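Local coordinates for periplasmic binding protein (Mycobacterium smegmatis, PDB 4MDY) that probably binds an iron-containing solute outside the membrane and delivers it to an ABC transporter, at residues Val122-Gly126 / Ser127-Phe131; Glu150-Glu153 / Leu154-Val158; Leu214-Arg217 / Asp218-Ala221; Ile261-Thr264 / Lys265-Gly269. All coordinates share one frame; numbering follows the deposited sequence.

Contact 1: residues Val122-Gly126 / Ser127-Phe131; sequences VAQTG and SEAFF
Gln124 reaches over to Ala129 across a loop that doubles back on itself, and the glutamine side chain supplies most of the contact. Its CB lies 3.3 Å from Glu128 O, and its CG stays close to the same carbonyl. Further out, the amide passes alongside the next residue, with Gln124 NE2 3.5 Å from Ala129 CB. This reach depends on a bend: CG sits between the backbone N and the carbonyl carbon (chi1 65°), and chi2 of -91° then turns the amide across Ala129. The meeting with Ala129 is van der Waals contact; the amide nitrogen is spent on Leu107 O, a bond that fixes how the buried group is turned.

Where no direct hydrogen bond joins the two halves of the loop, a water does. It accepts from Gly126 N at 3.1 Å and lies 2.8 Å from Glu128 O, to which it can donate, bridging the two sides of the turn around Gly126 and Ser127. A second shell holds the ends: Thr125 N bonds to Glu132 OE1, and the backbone of Ala129 pairs with that of Gly106.

This is a strand-to-helix connection, held mainly by a buried glutamine and a bridging water: it leaves strand 121-123, an outer strand of the parallel sheet beside strand 99-102, and runs on to helix 134-144, against which Val122 and Thr125 pack.

Contact 2: residues Glu150-Glu153 / Leu154-Val158; sequences EMTE and LIKSV
Leu154 lies across two side chains of the preceding turn, meeting both at a slant. Its CD1 is 4.0 Å from Glu150 CG, so the aliphatic part of the glutamate makes the touch, and 4.1 Å from SE of Met151, a selenomethionine. Met151 reaches this place by folding: CG runs anti to the backbone N (chi1 -170°), and bends at the next two torsions bring the selenium round to the leucine methyl. Ile155 completes this apolar patch more loosely, its CD1 4.4 Å from Met151 CG.

Another part of the helix carries polar side chains. Thr152 and Lys156 run side by side and point the same way, touching through carbons, with Thr152 CG2 4.0 Å from Lys156 CE; the threonine hydroxyl turns back to Asn148 O. Glu153 instead crosses the lysine nearly at a right angle. Their charged atoms do not touch, Glu153 OE1 and Lys156 NZ being 4.9 Å apart, and a water spans the gap, donating to OE1 and accepting from NZ. The attraction between the opposite charges is probably softened by solvent.

Beneath these side chains, four successive i to i+4 bonds keep the backbone regular, from Leu154 N to Glu150 O through Ser157 N to Glu153 O; the straightest joins Lys156 N to Thr152 O at 172°.

Such i+3 and i+4 contacts mark a regular alpha-helix. Helix 148-168 is probably the long lobe-linking helix of this family; its Met151, Ile155 and Val158 rest on helix 134-144, while Glu150, Met151 and Leu154 touch Val47 in a loop.

Contact 3: residues Leu214-Arg217 / Asp218-Ala221; sequences LIPR and DEIA
A type I beta turn, Pro216 to Glu219, carries the chain from strand 214-215 into helix 220-224, and its first and last residues meet across it. Glu219 N donates to Pro216 O at 2.9 Å; the donor stands above the carbonyl plane, 46° out of it. A second, weak bond runs from Ile220 N to Arg217 O.

Among the turn's own side chains, the proline ring lies against two carboxylates. The Glu219 side chain crosses the ring at a slant, OE2 3.5 Å from Pro216 CG, and Asp218 OD1 comes equally near Pro216 CB. For the aspartate, chi1 of 67° turns the carboxylate back over the proline.

The other side chains are apolar where they meet. Ile215 CG2 is 4.3 Å from Ile220 CG1, and Ile220 CD1 approaches Arg217 CG at 4.2 Å. Arg217 then extends beyond the turn, its NH1 forming a salt bridge with Asp246 and a hydrogen bond with Gly187 O.

Ile215 and Ile220 both pack on Val189 of the antiparallel partner strand 189-190, and Ile220 also covers Ile248 of helix 247-250.

Contact 4: residues Ile261-Thr264 / Lys265-Gly269; sequences IFTT and KELAG
Thr264 carries the backbone from the extended strand 260-262 into helix 265-273, and its carbonyl opens the helical bonding by accepting from Ala268 N at 2.9 Å.

The same residue offers a second acceptor. Thr264 OG1 takes the N-H of Leu267 at 3.2 Å, with an angle of 159° at the hydrogen. This is possible because chi1 of 60° folds the hydroxyl over the helix start instead of leading it away. It also rests 3.5 Å from Leu267 CB, the two side chains crossing almost squarely.

Thr263, buried just before the cap, packs on the first turn. Its CG2 meets Leu267 CD2 at 4.0 Å, again at about a right angle, while OG1 lies 3.3 Å from Ala268 CB. That approach is packing only: the buried hydroxyl is satisfied by a hydrogen bond with Thr234 O. The methyl and hydroxyl of one threonine thus serve different neighbours, the leucine branch and the small alanine.

Further along, Lys265 extends away and bonds through NZ to Gly59 O, and Glu266 OE1 pairs with Gln285 NE2 on helix 279-294, so the first turn is tied to parts of the chain distant in sequence.

A threonine at the N-cap, its side-chain oxygen accepting from the backbone N-H three residues on, is a classic helix cap, here placed at the strand-to-helix junction following an outermost strand of the four-stranded parallel sheet.

Overall arrangement
Four local contacts show one principle, that a chain's short-range chemistry follows its place in the fold. Contacts 1 and 2 lie at the surface and both use water to join polar groups, one between backbone atoms of a loop, the other between opposite charges on a helix; both also pack on helix 134-144. Contacts 3 and 4 are partly buried and each carries a strand into a helix, but differently: contact 3 by a turn bonded through backbone alone, contact 4 by a side-chain cap. Contacts 1 and 4 follow outer strands of two separate parallel sheets and lie on opposite sides of the chain's centre, their own centres about 26 Å apart.

Contact 1: residues Val122-Gly126 / Ser127-Phe131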
ATOM      1  N   VAL A 122      16.094  -3.276  -8.970  1.00 19.15           N
ATOM      2  CA  VAL A 122      14.761  -3.461  -9.546  1.00 19.60           C
ATOM      3  C   VAL A 122      13.989  -2.156  -9.402  1.00 18.34           C
ATOM      4  O   VAL A 122      13.712  -1.711  -8.281  1.00 17.75           O
ATOM      5  CB  VAL A 122      13.973  -4.592  -8.843  1.00 19.87           C
ATOM      6  CG1 VAL A 122      12.652  -4.850  -9.570  1.00 19.78           C
ATOM      7  CG2 VAL A 122      14.794  -5.868  -8.766  1.00 21.51           C
ATOM      8  N   ALA A 123      13.646  -1.557 -10.542  1.00 19.92           N
ATOM      9  CA  ALA A 123      12.912  -0.297 -10.597  1.00 21.09           C
ATOM     10  C   ALA A 123      11.428  -0.505 -10.866  1.00 19.97           C
ATOM     11  O   ALA A 123      10.980  -1.607 -11.212  1.00 18.81           O
ATOM     12  CB  ALA A 123      13.498   0.602 -11.681  1.00 21.07           C
ATOM     13  N   GLN A 124      10.677   0.580 -10.721  1.00 20.31           N
ATOM     14  CA  GLN A 124       9.284   0.622 -11.136  1.00 21.07           C
ATOM     15  C   GLN A 124       9.169   0.174 -12.598  1.00 21.34           C
ATOM     16  O   GLN A 124      10.112   0.320 -13.387  1.00 19.56           O
ATOM     17  CB  GLN A 124       8.690   2.022 -10.947  1.00 20.84           C
ATOM     18  CG  GLN A 124       9.293   3.117 -11.826  1.00 21.91           C
ATOM     19  CD  GLN A 124      10.460   3.849 -11.182  1.00 23.74           C
ATOM     20  OE1 GLN A 124      11.192   3.293 -10.357  1.00 22.41           O
ATOM     21  NE2 GLN A 124      10.636   5.106 -11.558  1.00 24.16           N
ATOM     22  N   THR A 125       8.028  -0.388 -12.952  1.00 23.05           N
ATOM     23  CA  THR A 125       7.879  -0.993 -14.279  1.00 25.53           C
ATOM     24  C   THR A 125       7.564   0.034 -15.354  1.00 26.06           C
ATOM     25  O   THR A 125       7.966  -0.130 -16.509  1.00 30.17           O
ATOM     26  CB  THR A 125       6.778  -2.070 -14.280  1.00 27.54           C
ATOM     27  OG1 THR A 125       5.602  -1.546 -13.667  1.00 31.73           O
ATOM     28  CG2 THR A 125       7.215  -3.280 -13.502  1.00 27.28           C
ATOM     29  N   GLY A 126       6.843   1.085 -14.979  1.00 25.82           N
ATOM     30  CA  GLY A 126       6.401   2.101 -15.925  1.00 29.35           C
ATOM     31  C   GLY A 126       6.726   3.504 -15.453  1.00 29.27           C
ATOM     32  O   GLY A 126       7.804   3.750 -14.916  1.00 29.13           O
ATOM     33  N   SER A 127       5.780   4.416 -15.635  1.00 30.98           N
ATOM     34  CA  SER A 127       6.019   5.847 -15.441  1.00 34.45           C
ATOM     35  C   SER A 127       5.648   6.395 -14.053  1.00 34.77           C
ATOM     36  O   SER A 127       5.706   7.606 -13.836  1.00 35.08           O
ATOM     37  CB  SER A 127       5.252   6.620 -16.512  1.00 38.80           C
ATOM     38  OG  SER A 127       3.861   6.399 -16.380  1.00 43.60           O
ATOM     39  N   GLU A 128       5.273   5.520 -13.119  1.00 32.70           N
ATOM     40  CA  GLU A 128       4.958   5.938 -11.753  1.00 31.24           C
ATOM     41  C   GLU A 128       6.081   5.500 -10.817  1.00 27.82           C
ATOM     42  O   GLU A 128       6.295   4.308 -10.607  1.00 22.54           O
ATOM     43  CB  GLU A 128       3.620   5.347 -11.306  1.00 35.49           C
ATOM     44  CG  GLU A 128       2.442   5.747 -12.193  1.00 42.24           C
ATOM     45  CD  GLU A 128       2.211   7.255 -12.248  1.00 47.04           C
ATOM     46  OE1 GLU A 128       2.439   7.945 -11.228  1.00 49.14           O
ATOM     47  OE2 GLU A 128       1.792   7.755 -13.317  1.00 58.45           O
ATOM     48  N   ALA A 129       6.792   6.479 -10.262  1.00 26.38           N
ATOM     49  CA  ALA A 129       8.003   6.229  -9.480  1.00 22.84           C
ATOM     50  C   ALA A 129       7.668   5.925  -8.025  1.00 20.32           C
ATOM     51  O   ALA A 129       8.478   5.343  -7.309  1.00 20.00           O
ATOM     52  CB  ALA A 129       8.938   7.422  -9.579  1.00 25.16           C
ATOM     53  N   PHE A 130       6.475   6.347  -7.612  1.00 19.71           N
ATOM     54  CA  PHE A 130       5.867   5.966  -6.345  1.00 20.97           C
ATOM     55  C   PHE A 130       4.499   5.339  -6.610  1.00 19.46           C
ATOM     56  O   PHE A 130       3.767   5.778  -7.496  1.00 17.32           O
ATOM     57  CB  PHE A 130       5.656   7.186  -5.451  1.00 23.99           C
ATOM     58  CG  PHE A 130       6.881   7.622  -4.687  1.00 24.93           C
ATOM     59  CD1 PHE A 130       7.386   6.843  -3.656  1.00 23.99           C
ATOM     60  CD2 PHE A 130       7.492   8.837  -4.966  1.00 26.58           C
ATOM     61  CE1 PHE A 130       8.489   7.249  -2.938  1.00 24.58           C
ATOM     62  CE2 PHE A 130       8.604   9.253  -4.251  1.00 25.77           C
ATOM     63  CZ  PHE A 130       9.100   8.459  -3.233  1.00 25.34           C
ATOM     64  N   PHE A 131       4.158   4.333  -5.818  1.00 20.90           N
ATOM     65  CA  PHE A 131       2.810   3.768  -5.780  1.00 20.56           C
ATOM     66  C   PHE A 131       2.281   3.309  -7.140  1.00 18.80           C
ATOM     67  O   PHE A 131       1.137   3.575  -7.486  1.00 19.86           O
ATOM     68  CB  PHE A 131       1.846   4.751  -5.105  1.00 22.95           C
ATOM     69  CG  PHE A 131       2.302   5.184  -3.739  1.00 25.71           C
ATOM     70  CD1 PHE A 131       2.518   4.246  -2.742  1.00 28.71           C
ATOM     71  CD2 PHE A 131       2.534   6.522  -3.455  1.00 28.37           C
ATOM     72  CE1 PHE A 131       2.950   4.630  -1.484  1.00 30.77           C
ATOM     73  CE2 PHE A 131       2.969   6.911  -2.198  1.00 29.86           C
ATOM     74  CZ  PHE A 131       3.177   5.965  -1.214  1.00 29.00           C
TER
HETATM   75  O   HOH W   1       5.434   2.557 -12.629  1.00 29.60           O

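Contact 2: residues Glu150-Glu153 / Leu154-Val158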
ATOM      1  N   GLU A 150       5.054 -18.586  -6.441  1.00 15.62           N
ATOM      2  CA  GLU A 150       4.390 -18.261  -5.186  1.00 14.75           C
ATOM      3  C   GLU A 150       3.748 -16.882  -5.243  1.00 13.68           C
ATOM      4  O   GLU A 150       2.642 -16.686  -4.733  1.00 16.10           O
ATOM      5  CB  GLU A 150       5.369 -18.340  -4.005  1.00 14.84           C
ATOM      6  CG  GLU A 150       4.709 -18.163  -2.634  1.00 15.79           C
ATOM      7  CD  GLU A 150       3.786 -19.317  -2.275  1.00 17.07           C
ATOM      8  OE1 GLU A 150       4.241 -20.233  -1.570  1.00 18.92           O
ATOM      9  OE2 GLU A 150       2.617 -19.327  -2.729  1.00 20.53           O
HETATM   10  N   MSE A 151       4.440 -15.918  -5.837  1.00 14.63           N
HETATM   11  CA  MSE A 151       3.930 -14.543  -5.878  1.00 16.13           C
HETATM   12  C   MSE A 151       2.653 -14.509  -6.673  1.00 14.90           C
HETATM   13  O   MSE A 151       1.692 -13.830  -6.304  1.00 14.27           O
HETATM   14  CB  MSE A 151       4.957 -13.580  -6.471  1.00 17.17           C
HETATM   15  CG  MSE A 151       4.550 -12.119  -6.301  1.00 18.10           C
HETATM   16 SE   MSE A 151       4.618 -11.566  -4.403  1.00 23.18          SE
HETATM   17  CE  MSE A 151       6.580 -11.362  -4.380  1.00 20.74           C
ATOM     18  N   THR A 152       2.625 -15.252  -7.768  1.00 14.52           N
ATOM     19  CA  THR A 152       1.400 -15.348  -8.561  1.00 15.10           C
ATOM     20  C   THR A 152       0.265 -15.898  -7.707  1.00 13.33           C
ATOM     21  O   THR A 152      -0.839 -15.355  -7.712  1.00 16.70           O
ATOM     22  CB  THR A 152       1.625 -16.245  -9.775  1.00 16.71           C
ATOM     23  OG1 THR A 152       2.628 -15.640 -10.595  1.00 20.14           O
ATOM     24  CG2 THR A 152       0.343 -16.413 -10.589  1.00 20.51           C
ATOM     25  N   GLU A 153       0.546 -16.979  -6.991  1.00 15.11           N
ATOM     26  CA  GLU A 153      -0.407 -17.546  -6.036  1.00 18.54           C
ATOM     27  C   GLU A 153      -0.895 -16.521  -5.003  1.00 18.04           C
ATOM     28  O   GLU A 153      -2.089 -16.455  -4.722  1.00 17.84           O
ATOM     29  CB  GLU A 153       0.215 -18.745  -5.312  1.00 21.14           C
ATOM     30  CG  GLU A 153      -0.686 -19.367  -4.259  1.00 24.41           C
ATOM     31  CD  GLU A 153      -1.974 -19.905  -4.848  1.00 30.81           C
ATOM     32  OE1 GLU A 153      -1.985 -20.288  -6.048  1.00 36.85           O
ATOM     33  OE2 GLU A 153      -2.977 -19.937  -4.108  1.00 39.87           O
ATOM     34  N   LEU A 154       0.028 -15.730  -4.453  1.00 17.69           N
ATOM     35  CA  LEU A 154      -0.315 -14.712  -3.451  1.00 18.84           C
ATOM     36  C   LEU A 154      -1.252 -13.641  -4.026  1.00 19.08           C
ATOM     37  O   LEU A 154      -2.212 -13.232  -3.372  1.00 18.30           O
ATOM     38  CB  LEU A 154       0.950 -14.052  -2.889  1.00 19.23           C
ATOM     39  CG  LEU A 154       1.725 -14.852  -1.841  1.00 19.06           C
ATOM     40  CD1 LEU A 154       3.201 -14.487  -1.881  1.00 17.77           C
ATOM     41  CD2 LEU A 154       1.148 -14.629  -0.444  1.00 18.85           C
ATOM     42  N   ILE A 155      -0.983 -13.205  -5.251  1.00 18.14           N
ATOM     43  CA  ILE A 155      -1.861 -12.249  -5.933  1.00 19.91           C
ATOM     44  C   ILE A 155      -3.266 -12.851  -6.130  1.00 20.03           C
ATOM     45  O   ILE A 155      -4.277 -12.197  -5.845  1.00 20.91           O
ATOM     46  CB  ILE A 155      -1.255 -11.796  -7.281  1.00 20.64           C
ATOM     47  CG1 ILE A 155       0.019 -10.969  -7.038  1.00 20.89           C
ATOM     48  CG2 ILE A 155      -2.263 -10.973  -8.080  1.00 20.85           C
ATOM     49  CD1 ILE A 155       0.872 -10.727  -8.276  1.00 22.48           C
ATOM     50  N   LYS A 156      -3.316 -14.094  -6.605  1.00 19.05           N
ATOM     51  CA  LYS A 156      -4.576 -14.842  -6.735  1.00 20.43           C
ATOM     52  C   LYS A 156      -5.337 -14.915  -5.417  1.00 19.54           C
ATOM     53  O   LYS A 156      -6.554 -14.736  -5.381  1.00 21.47           O
ATOM     54  CB  LYS A 156      -4.315 -16.281  -7.186  1.00 23.13           C
ATOM     55  CG  LYS A 156      -4.110 -16.469  -8.675  1.00 29.32           C
ATOM     56  CD  LYS A 156      -3.728 -17.910  -8.991  1.00 32.23           C
ATOM     57  CE  LYS A 156      -3.301 -18.066 -10.445  1.00 33.66           C
ATOM     58  NZ  LYS A 156      -2.954 -19.470 -10.794  1.00 36.08           N
ATOM     59  N   SER A 157      -4.605 -15.213  -4.349  1.00 19.44           N
ATOM     60  CA  SER A 157      -5.181 -15.372  -3.011  1.00 19.58           C
ATOM     61  C   SER A 157      -5.873 -14.092  -2.525  1.00 18.69           C
ATOM     62  O   SER A 157      -6.961 -14.148  -1.958  1.00 18.48           O
ATOM     63  CB  SER A 157      -4.087 -15.784  -2.023  1.00 22.52           C
ATOM     64  OG  SER A 157      -4.635 -16.045  -0.750  1.00 24.86           O
ATOM     65  N   VAL A 158      -5.231 -12.948  -2.749  1.00 18.27           N
ATOM     66  CA  VAL A 158      -5.805 -11.648  -2.399  1.00 20.27           C
ATOM     67  C   VAL A 158      -7.078 -11.370  -3.189  1.00 20.28           C
ATOM     68  O   VAL A 158      -8.093 -10.996  -2.609  1.00 19.02           O
ATOM     69  CB  VAL A 158      -4.791 -10.506  -2.622  1.00 20.93           C
ATOM     70  CG1 VAL A 158      -5.471  -9.139  -2.565  1.00 21.97           C
ATOM     71  CG2 VAL A 158      -3.670 -10.595  -1.597  1.00 22.07           C
TER
HETATM   72  O   HOH W   2      -0.822 -19.616  -8.752  1.00 32.48           O

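Contact 3: residues Leu214-Arg217 / Asp218-Ala221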
ATOM      1  N   LEU A 214      -8.377  15.999  -3.735  1.00 19.51           N
ATOM      2  CA  LEU A 214      -8.636  16.957  -2.684  1.00 20.87           C
ATOM      3  C   LEU A 214      -9.967  17.637  -2.963  1.00 20.51           C
ATOM      4  O   LEU A 214     -10.186  18.200  -4.037  1.00 20.41           O
ATOM      5  CB  LEU A 214      -7.515  17.990  -2.629  1.00 22.12           C
ATOM      6  CG  LEU A 214      -7.563  19.029  -1.505  1.00 23.83           C
ATOM      7  CD1 LEU A 214      -7.319  18.382  -0.152  1.00 25.24           C
ATOM      8  CD2 LEU A 214      -6.542  20.117  -1.774  1.00 26.92           C
ATOM      9  N   ILE A 215     -10.852  17.567  -1.978  1.00 20.02           N
ATOM     10  CA  ILE A 215     -12.152  18.198  -2.041  1.00 19.71           C
ATOM     11  C   ILE A 215     -12.072  19.501  -1.242  1.00 19.78           C
ATOM     12  O   ILE A 215     -11.916  19.471  -0.019  1.00 19.69           O
ATOM     13  CB  ILE A 215     -13.223  17.274  -1.445  1.00 20.87           C
ATOM     14  CG1 ILE A 215     -13.226  15.933  -2.190  1.00 21.49           C
ATOM     15  CG2 ILE A 215     -14.597  17.924  -1.498  1.00 20.72           C
ATOM     16  CD1 ILE A 215     -13.843  14.804  -1.397  1.00 23.04           C
ATOM     17  N   PRO A 216     -12.165  20.653  -1.929  1.00 20.00           N
ATOM     18  CA  PRO A 216     -12.070  21.911  -1.197  1.00 21.45           C
ATOM     19  C   PRO A 216     -13.187  22.064  -0.164  1.00 20.24           C
ATOM     20  O   PRO A 216     -14.251  21.471  -0.307  1.00 17.84           O
ATOM     21  CB  PRO A 216     -12.168  22.975  -2.290  1.00 25.14           C
ATOM     22  CG  PRO A 216     -12.772  22.290  -3.467  1.00 25.10           C
ATOM     23  CD  PRO A 216     -12.372  20.856  -3.376  1.00 22.98           C
ATOM     24  N   ARG A 217     -12.927  22.849   0.876  1.00 21.26           N
ATOM     25  CA  ARG A 217     -13.851  22.963   2.003  1.00 21.19           C
ATOM     26  C   ARG A 217     -15.284  23.320   1.587  1.00 20.66           C
ATOM     27  O   ARG A 217     -16.246  22.792   2.138  1.00 18.92           O
ATOM     28  CB  ARG A 217     -13.334  23.999   3.001  1.00 23.28           C
ATOM     29  CG  ARG A 217     -13.995  23.898   4.359  1.00 24.91           C
ATOM     30  CD  ARG A 217     -13.217  24.646   5.430  1.00 25.61           C
ATOM     31  NE  ARG A 217     -13.932  24.586   6.700  1.00 26.99           N
ATOM     32  CZ  ARG A 217     -13.994  23.514   7.485  1.00 29.98           C
ATOM     33  NH1 ARG A 217     -13.366  22.386   7.152  1.00 29.38           N
ATOM     34  NH2 ARG A 217     -14.694  23.568   8.617  1.00 33.01           N
ATOM     35  N   ASP A 218     -15.420  24.209   0.609  1.00 19.95           N
ATOM     36  CA  ASP A 218     -16.743  24.633   0.159  1.00 24.31           C
ATOM     37  C   ASP A 218     -17.516  23.549  -0.635  1.00 23.31           C
ATOM     38  O   ASP A 218     -18.713  23.711  -0.885  1.00 25.65           O
ATOM     39  CB  ASP A 218     -16.653  25.952  -0.624  1.00 30.18           C
ATOM     40  CG  ASP A 218     -15.927  25.811  -1.940  1.00 36.04           C
ATOM     41  OD1 ASP A 218     -14.946  25.048  -2.011  1.00 41.29           O
ATOM     42  OD2 ASP A 218     -16.332  26.482  -2.903  1.00 46.12           O
ATOM     43  N   GLU A 219     -16.851  22.450  -1.004  1.00 21.50           N
ATOM     44  CA  GLU A 219     -17.495  21.363  -1.768  1.00 22.36           C
ATOM     45  C   GLU A 219     -17.705  20.064  -0.980  1.00 19.54           C
ATOM     46  O   GLU A 219     -18.188  19.079  -1.520  1.00 17.70           O
ATOM     47  CB  GLU A 219     -16.682  21.062  -3.034  1.00 26.34           C
ATOM     48  CG  GLU A 219     -16.762  22.161  -4.083  1.00 30.10           C
ATOM     49  CD  GLU A 219     -15.879  21.887  -5.291  1.00 37.91           C
ATOM     50  OE1 GLU A 219     -15.753  20.711  -5.695  1.00 41.99           O
ATOM     51  OE2 GLU A 219     -15.306  22.854  -5.841  1.00 45.68           O
ATOM     52  N   ILE A 220     -17.354  20.055   0.297  1.00 18.54           N
ATOM     53  CA  ILE A 220     -17.396  18.825   1.083  1.00 17.96           C
ATOM     54  C   ILE A 220     -18.784  18.185   1.125  1.00 18.88           C
ATOM     55  O   ILE A 220     -18.923  16.992   0.847  1.00 20.45           O
ATOM     56  CB  ILE A 220     -16.891  19.065   2.517  1.00 17.91           C
ATOM     57  CG1 ILE A 220     -15.388  19.317   2.494  1.00 18.68           C
ATOM     58  CG2 ILE A 220     -17.192  17.874   3.409  1.00 19.65           C
ATOM     59  CD1 ILE A 220     -14.850  19.862   3.798  1.00 20.02           C
ATOM     60  N   ALA A 221     -19.795  18.970   1.481  1.00 18.91           N
ATOM     61  CA  ALA A 221     -21.171  18.475   1.540  1.00 18.72           C
ATOM     62  C   ALA A 221     -21.628  17.988   0.164  1.00 17.78           C
ATOM     63  O   ALA A 221     -22.151  16.886   0.034  1.00 19.15           O
ATOM     64  CB  ALA A 221     -22.111  19.550   2.062  1.00 19.26           C
TER

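Contact 4: residues Ile261-Thr264 / Lys265-Gly269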
ATOM      1  N   ILE A 261     -16.954   5.200   8.636  1.00 19.98           N
ATOM      2  CA  ILE A 261     -16.031   4.234   9.181  1.00 18.27           C
ATOM      3  C   ILE A 261     -14.724   4.963   9.486  1.00 16.68           C
ATOM      4  O   ILE A 261     -14.105   5.545   8.594  1.00 18.38           O
ATOM      5  CB  ILE A 261     -15.772   3.075   8.201  1.00 18.16           C
ATOM      6  CG1 ILE A 261     -17.071   2.301   7.947  1.00 18.54           C
ATOM      7  CG2 ILE A 261     -14.710   2.140   8.758  1.00 18.86           C
ATOM      8  CD1 ILE A 261     -17.013   1.322   6.800  1.00 19.04           C
ATOM      9  N   PHE A 262     -14.318   4.936  10.749  1.00 18.23           N
ATOM     10  CA  PHE A 262     -13.030   5.474  11.152  1.00 18.67           C
ATOM     11  C   PHE A 262     -12.128   4.278  11.444  1.00 19.66           C
ATOM     12  O   PHE A 262     -12.325   3.557  12.423  1.00 20.61           O
ATOM     13  CB  PHE A 262     -13.163   6.396  12.369  1.00 20.16           C
ATOM     14  CG  PHE A 262     -14.089   7.568  12.144  1.00 19.42           C
ATOM     15  CD1 PHE A 262     -13.700   8.639  11.349  1.00 19.33           C
ATOM     16  CD2 PHE A 262     -15.356   7.592  12.713  1.00 18.50           C
ATOM     17  CE1 PHE A 262     -14.547   9.721  11.138  1.00 20.15           C
ATOM     18  CE2 PHE A 262     -16.204   8.663  12.500  1.00 21.07           C
ATOM     19  CZ  PHE A 262     -15.800   9.731  11.717  1.00 21.29           C
ATOM     20  N   THR A 263     -11.153   4.056  10.566  1.00 17.48           N
ATOM     21  CA  THR A 263     -10.305   2.882  10.655  1.00 16.45           C
ATOM     22  C   THR A 263      -9.449   2.919  11.912  1.00 17.54           C
ATOM     23  O   THR A 263      -9.114   3.990  12.430  1.00 19.25           O
ATOM     24  CB  THR A 263      -9.361   2.762   9.446  1.00 15.65           C
ATOM     25  OG1 THR A 263      -8.507   3.916   9.389  1.00 16.15           O
ATOM     26  CG2 THR A 263     -10.157   2.626   8.145  1.00 16.10           C
ATOM     27  N   THR A 264      -9.097   1.734  12.388  1.00 18.72           N
ATOM     28  CA  THR A 264      -8.008   1.594  13.340  1.00 18.99           C
ATOM     29  C   THR A 264      -6.698   1.918  12.631  1.00 18.58           C
ATOM     30  O   THR A 264      -6.623   1.917  11.394  1.00 17.30           O
ATOM     31  CB  THR A 264      -7.907   0.162  13.888  1.00 21.24           C
ATOM     32  OG1 THR A 264      -7.687  -0.756  12.808  1.00 23.15           O
ATOM     33  CG2 THR A 264      -9.170  -0.225  14.653  1.00 22.17           C
ATOM     34  N   LYS A 265      -5.656   2.182  13.405  1.00 19.63           N
ATOM     35  CA  LYS A 265      -4.335   2.393  12.824  1.00 19.69           C
ATOM     36  C   LYS A 265      -3.910   1.226  11.922  1.00 20.51           C
ATOM     37  O   LYS A 265      -3.358   1.445  10.837  1.00 20.30           O
ATOM     38  CB  LYS A 265      -3.286   2.584  13.914  1.00 19.85           C
ATOM     39  CG  LYS A 265      -1.920   2.956  13.365  1.00 22.78           C
ATOM     40  CD  LYS A 265      -0.844   2.795  14.412  1.00 24.98           C
ATOM     41  CE  LYS A 265       0.448   3.452  13.987  1.00 27.06           C
ATOM     42  NZ  LYS A 265       1.482   3.205  15.021  1.00 28.73           N
ATOM     43  N   GLU A 266      -4.159  -0.005  12.366  1.00 20.78           N
ATOM     44  CA  GLU A 266      -3.697  -1.168  11.608  1.00 22.82           C
ATOM     45  C   GLU A 266      -4.442  -1.277  10.283  1.00 19.57           C
ATOM     46  O   GLU A 266      -3.841  -1.583   9.260  1.00 19.65           O
ATOM     47  CB  GLU A 266      -3.826  -2.476  12.399  1.00 27.86           C
ATOM     48  CG  GLU A 266      -2.818  -3.517  11.918  1.00 34.27           C
ATOM     49  CD  GLU A 266      -3.168  -4.947  12.265  1.00 39.35           C
ATOM     50  OE1 GLU A 266      -4.190  -5.180  12.951  1.00 44.75           O
ATOM     51  OE2 GLU A 266      -2.405  -5.843  11.841  1.00 42.38           O
ATOM     52  N   LEU A 267      -5.738  -1.001  10.294  1.00 19.74           N
ATOM     53  CA  LEU A 267      -6.512  -1.077   9.063  1.00 18.44           C
ATOM     54  C   LEU A 267      -6.113   0.058   8.119  1.00 17.23           C
ATOM     55  O   LEU A 267      -5.978  -0.163   6.916  1.00 16.04           O
ATOM     56  CB  LEU A 267      -8.013  -1.088   9.349  1.00 18.79           C
ATOM     57  CG  LEU A 267      -8.922  -1.157   8.121  1.00 20.67           C
ATOM     58  CD1 LEU A 267      -8.518  -2.288   7.176  1.00 20.69           C
ATOM     59  CD2 LEU A 267     -10.367  -1.325   8.557  1.00 21.27           C
ATOM     60  N   ALA A 268      -5.891   1.259   8.661  1.00 15.28           N
ATOM     61  CA  ALA A 268      -5.399   2.371   7.856  1.00 17.21           C
ATOM     62  C   ALA A 268      -4.064   2.000   7.235  1.00 16.99           C
ATOM     63  O   ALA A 268      -3.838   2.227   6.051  1.00 16.46           O
ATOM     64  CB  ALA A 268      -5.251   3.639   8.692  1.00 17.70           C
ATOM     65  N   GLY A 269      -3.176   1.428   8.041  1.00 18.21           N
ATOM     66  CA  GLY A 269      -1.868   0.998   7.548  1.00 18.78           C
ATOM     67  C   GLY A 269      -1.998  -0.070   6.480  1.00 17.39           C
ATOM     68  O   GLY A 269      -1.318  -0.025   5.459  1.00 17.54           O
TER